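Local coordinates for protein FprA (Mycobacterium tuberculosis, PDB 1LQT) that probably supplies electrons from NADPH to cytochrome P450 systems as an FAD-containing ferredoxin-NADP reductase, at residues V151-G156 against V195-R200. Numbering follows the deposited sequence.
With ODP (4-oxo-nicotinamide-adenine dinucleotide phosphate), chain I.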
loop_
_atom_site.group_PDB
_atom_site.type_symbol
_atom_site.label_atom_id
_atom_site.label_comp_id
_atom_site.label_asym_id
_atom_site.label_seq_id
_atom_site.Cartn_x
_atom_site.Cartn_y
_atom_site.Cartn_z
ATOM N N VAL A 151 10.054 -16.337 -7.326
ATOM C CA VAL A 151 10.639 -15.200 -8.029
ATOM C C VAL A 151 9.771 -13.991 -7.745
ATOM O O VAL A 151 8.565 -14.047 -7.867
ATOM C CB VAL A 151 10.715 -15.502 -9.510
ATOM C CG1 VAL A 151 11.153 -14.278 -10.289
ATOM C CG2 VAL A 151 11.692 -16.657 -9.772
ATOM N N VAL A 152 10.428 -12.903 -7.365
ATOM C CA VAL A 152 9.795 -11.620 -7.118
ATOM C C VAL A 152 10.329 -10.639 -8.137
ATOM O O VAL A 152 11.528 -10.445 -8.261
ATOM C CB VAL A 152 10.070 -11.119 -5.694
ATOM C CG1 VAL A 152 9.409 -9.755 -5.482
ATOM C CG2 VAL A 152 9.569 -12.106 -4.650
ATOM N N ILE A 153 9.425 -10.025 -8.880
ATOM C CA ILE A 153 9.797 -9.026 -9.891
ATOM C C ILE A 153 9.687 -7.637 -9.280
ATOM O O ILE A 153 8.655 -7.314 -8.719
ATOM C CB ILE A 153 8.905 -9.108 -11.130
ATOM C CG1 ILE A 153 8.792 -10.528 -11.677
ATOM C CG2 ILE A 153 9.389 -8.120 -12.182
ATOM C CD1 ILE A 153 10.085 -11.190 -12.066
ATOM N N GLY A 154 10.743 -6.837 -9.393
ATOM C CA GLY A 154 10.732 -5.461 -8.970
ATOM C C GLY A 154 11.826 -5.145 -7.974
ATOM O O GLY A 154 12.361 -6.031 -7.312
ATOM N N ASN A 155 12.142 -3.868 -7.875
ATOM C CA ASN A 155 13.212 -3.367 -7.023
ATOM C C ASN A 155 12.757 -2.217 -6.133
ATOM O O ASN A 155 13.523 -1.298 -5.876
ATOM C CB ASN A 155 14.442 -2.947 -7.851
ATOM C CG ASN A 155 15.426 -4.075 -8.212
ATOM O OD1 ASN A 155 16.417 -3.745 -8.853
ATOM N ND2 ASN A 155 15.173 -5.323 -7.847
ATOM N N GLY A 156 11.526 -2.302 -5.631
ATOM C CA GLY A 156 11.076 -1.416 -4.589
ATOM C C GLY A 156 11.009 -2.116 -3.252
ATOM O O GLY A 156 11.213 -3.331 -3.136
ATOM N N VAL A 195 14.323 -15.264 -5.654
ATOM C CA VAL A 195 15.129 -14.473 -6.576
ATOM C C VAL A 195 14.379 -13.175 -6.852
ATOM O O VAL A 195 13.256 -13.184 -7.328
ATOM C CB VAL A 195 15.402 -15.194 -7.897
ATOM C CG1 VAL A 195 16.360 -14.383 -8.725
ATOM C CG2 VAL A 195 15.974 -16.588 -7.622
ATOM N N ILE A 196 14.979 -12.054 -6.474
ATOM C CA ILE A 196 14.442 -10.701 -6.686
ATOM C C ILE A 196 15.062 -10.183 -7.965
ATOM O O ILE A 196 16.277 -10.053 -8.078
ATOM C CB ILE A 196 14.785 -9.796 -5.521
ATOM C CG1 ILE A 196 14.202 -10.348 -4.234
ATOM C CG2 ILE A 196 14.277 -8.378 -5.790
ATOM C CD1 ILE A 196 14.609 -9.620 -3.011
ATOM N N VAL A 197 14.206 -9.870 -8.926
ATOM C CA VAL A 197 14.615 -9.590 -10.301
ATOM C C VAL A 197 14.275 -8.138 -10.655
ATOM O O VAL A 197 13.097 -7.776 -10.760
ATOM C CB VAL A 197 13.896 -10.554 -11.262
ATOM C CG1 VAL A 197 14.365 -10.353 -12.681
ATOM C CG2 VAL A 197 14.113 -11.996 -10.841
ATOM N N GLY A 198 15.317 -7.328 -10.838
ATOM C CA GLY A 198 15.208 -5.923 -11.183
ATOM C C GLY A 198 15.551 -5.700 -12.637
ATOM O O GLY A 198 16.575 -6.166 -13.103
ATOM N N ARG A 199 14.739 -4.905 -13.333
ATOM C CA ARG A 199 14.942 -4.665 -14.753
ATOM C C ARG A 199 16.083 -3.712 -15.043
ATOM O O ARG A 199 16.779 -3.884 -16.059
ATOM C CB ARG A 199 13.648 -4.233 -15.440
ATOM C CG ARG A 199 13.076 -2.893 -14.996
ATOM C CD ARG A 199 11.921 -2.481 -15.855
ATOM N NE ARG A 199 11.299 -1.274 -15.335
ATOM C CZ ARG A 199 10.188 -0.774 -15.836
ATOM N NH1 ARG A 199 9.608 -1.359 -16.868
ATOM N NH2 ARG A 199 9.672 0.317 -15.320
ATOM N N ARG A 200 16.250 -2.692 -14.200
ATOM C CA ARG A 200 17.376 -1.782 -14.301
ATOM C C ARG A 200 18.466 -2.240 -13.341
ATOM O O ARG A 200 18.491 -3.390 -12.939
ATOM C CB ARG A 200 16.933 -0.325 -14.171
ATOM C CG ARG A 200 15.994 0.098 -15.308
ATOM C CD ARG A 200 15.738 1.574 -15.386
ATOM N NE ARG A 200 14.992 2.038 -14.223
ATOM C CZ ARG A 200 14.949 3.300 -13.824
ATOM N NH1 ARG A 200 15.641 4.243 -14.447
ATOM N NH2 ARG A 200 14.270 3.618 -12.741
HETATM O O1X ODP I . 12.808 0.397 -13.482
HETATM P P2B ODP I . 11.877 0.904 -12.423
HETATM O O2X ODP I . 12.522 1.850 -11.432
HETATM O O3X ODP I . 10.590 1.484 -12.987
HETATM O O2B ODP I . 11.494 -0.438 -11.614
HETATM C C2B ODP I . 10.352 -0.524 -10.767
HETATM C C3B ODP I . 10.649 -0.508 -9.285
HETATM O O3B ODP I . 11.820 -1.262 -9.011
HETATM C C1B ODP I . 9.720 -1.857 -10.934
HETATM N N9A ODP I . 8.998 -2.094 -12.159
HETATM C C8A ODP I . 7.932 -1.397 -12.669
HETATM N N7A ODP I . 7.478 -1.938 -13.785
HETATM C C5A ODP I . 8.265 -3.038 -14.027
HETATM C C4A ODP I . 9.222 -3.127 -13.012
HETATM N N3A ODP I . 10.162 -4.099 -12.909
HETATM C C2A ODP I . 10.124 -5.002 -13.905
HETATM N N1A ODP I . 9.222 -5.001 -14.926
HETATM C C6A ODP I . 8.279 -4.015 -14.997
HETATM N N6A ODP I . 7.376 -4.100 -15.982
HETATM O O4B ODP I . 8.825 -1.930 -9.840
HETATM C C4B ODP I . 9.445 -1.268 -8.728
HETATM C C5B ODP I . 8.436 -0.379 -8.061
HETATM O O5B ODP I . 9.015 0.112 -6.875
HETATM P PA ODP I . 8.283 1.285 -6.076
HETATM O O1A ODP I . 9.147 1.664 -4.961
HETATM O O2A ODP I . 7.824 2.348 -6.993
HETATM O O3 ODP I . 6.943 0.569 -5.585
HETATM P PN ODP I . 6.618 -0.440 -4.348
HETATM O O1N ODP I . 7.743 -1.370 -4.110
HETATM O O2N ODP I . 5.272 -0.954 -4.676
HETATM O O5D ODP I . 6.567 0.527 -3.104
HETATM C C5D ODP I . 5.533 1.544 -3.055
HETATM C C4D ODP I . 5.959 2.612 -2.070
HETATM O O4D ODP I . 5.822 2.180 -0.722
HETATM C C1D ODP I . 7.065 2.364 -0.040
HETATM C C2D ODP I . 8.080 2.399 -1.104
HETATM O O2D ODP I . 9.335 2.828 -0.717
HETATM C C3D ODP I . 7.408 3.044 -2.259
HETATM O O3D ODP I . 7.535 4.443 -2.118
HETATM N N1N ODP I . 7.207 1.485 1.066
HETATM C C2N ODP I . 8.089 1.879 2.099
HETATM C C3N ODP I . 8.551 0.927 2.945
HETATM C C7N ODP I . 9.532 1.467 3.995
HETATM N N7N ODP I . 10.016 0.578 4.823
HETATM O O7N ODP I . 9.805 2.688 3.968
HETATM C C4N ODP I . 8.239 -0.437 2.843
HETATM O O99 ODP I . 8.724 -1.337 3.595
HETATM C C5N ODP I . 7.340 -0.820 1.745
HETATM C C6N ODP I . 6.854 0.165 0.858
HETATM O O HOH W 1 17.323 -7.264 -7.870
#
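Val-197 meets two side chains of the neighbouring strand on one face of the sheet: its CG2 touches CG1 of Val-151 at 3.8 Å, and its CB packs against CD1 of Ile-153, the two side chains lying side by side. With CG1 beside the backbone N (chi1 -50°), Ile-153 turns CG2 the other way, toward C2A of the ODP adenine. On the opposite face Val-152 and Ile-196 pack more loosely beneath helix 157-167. Strands 149-153 and 193-197 run parallel in the centre of a six-stranded parallel sheet, in register and joined by three backbone hydrogen bonds: Val-152 N to Val-195 O, Val-197 N to Val-152 O (2.8 Å) and Gly-154 N to Val-197 O.

Past the strand ends, the Asn-155 amide packs against Gly-198, with OD1 and ND2 each 3.4 Å from its CA, which carries no side chain and lets the amide lie close against the backbone. ND2 also donates to Gly-154 O, approaching from above the carbonyl plane, and to a water that in turn donates to Ile-196 O, so the amide ties the turn to the second strand. Asn-155 N binds ODP O3B at 2.9 Å.

At the polar edge, Arg-199 lays its guanidinium face over the adenine, centred on C5A, while NE and NH2 donate to O1X and O3X of the 2'-phosphate. Arg-200, bent at chi3 (-66°), grips the same phosphate through NE to O1X and NH2 to O2X (2.8 Å), its NH1 being held by Val-302 O. The turn with Gly-154 and Gly-156, consistent with a Rossmann-type GxGxxA motif, thus meets the ribose through Asn-155 N and the pyrophosphate through Gly-156 CA against O1N; the arginines' four charged hydrogen bonds to the 2'-phosphate, which distinguishes NADP from NAD, are consistent with selectivity for NADP(H).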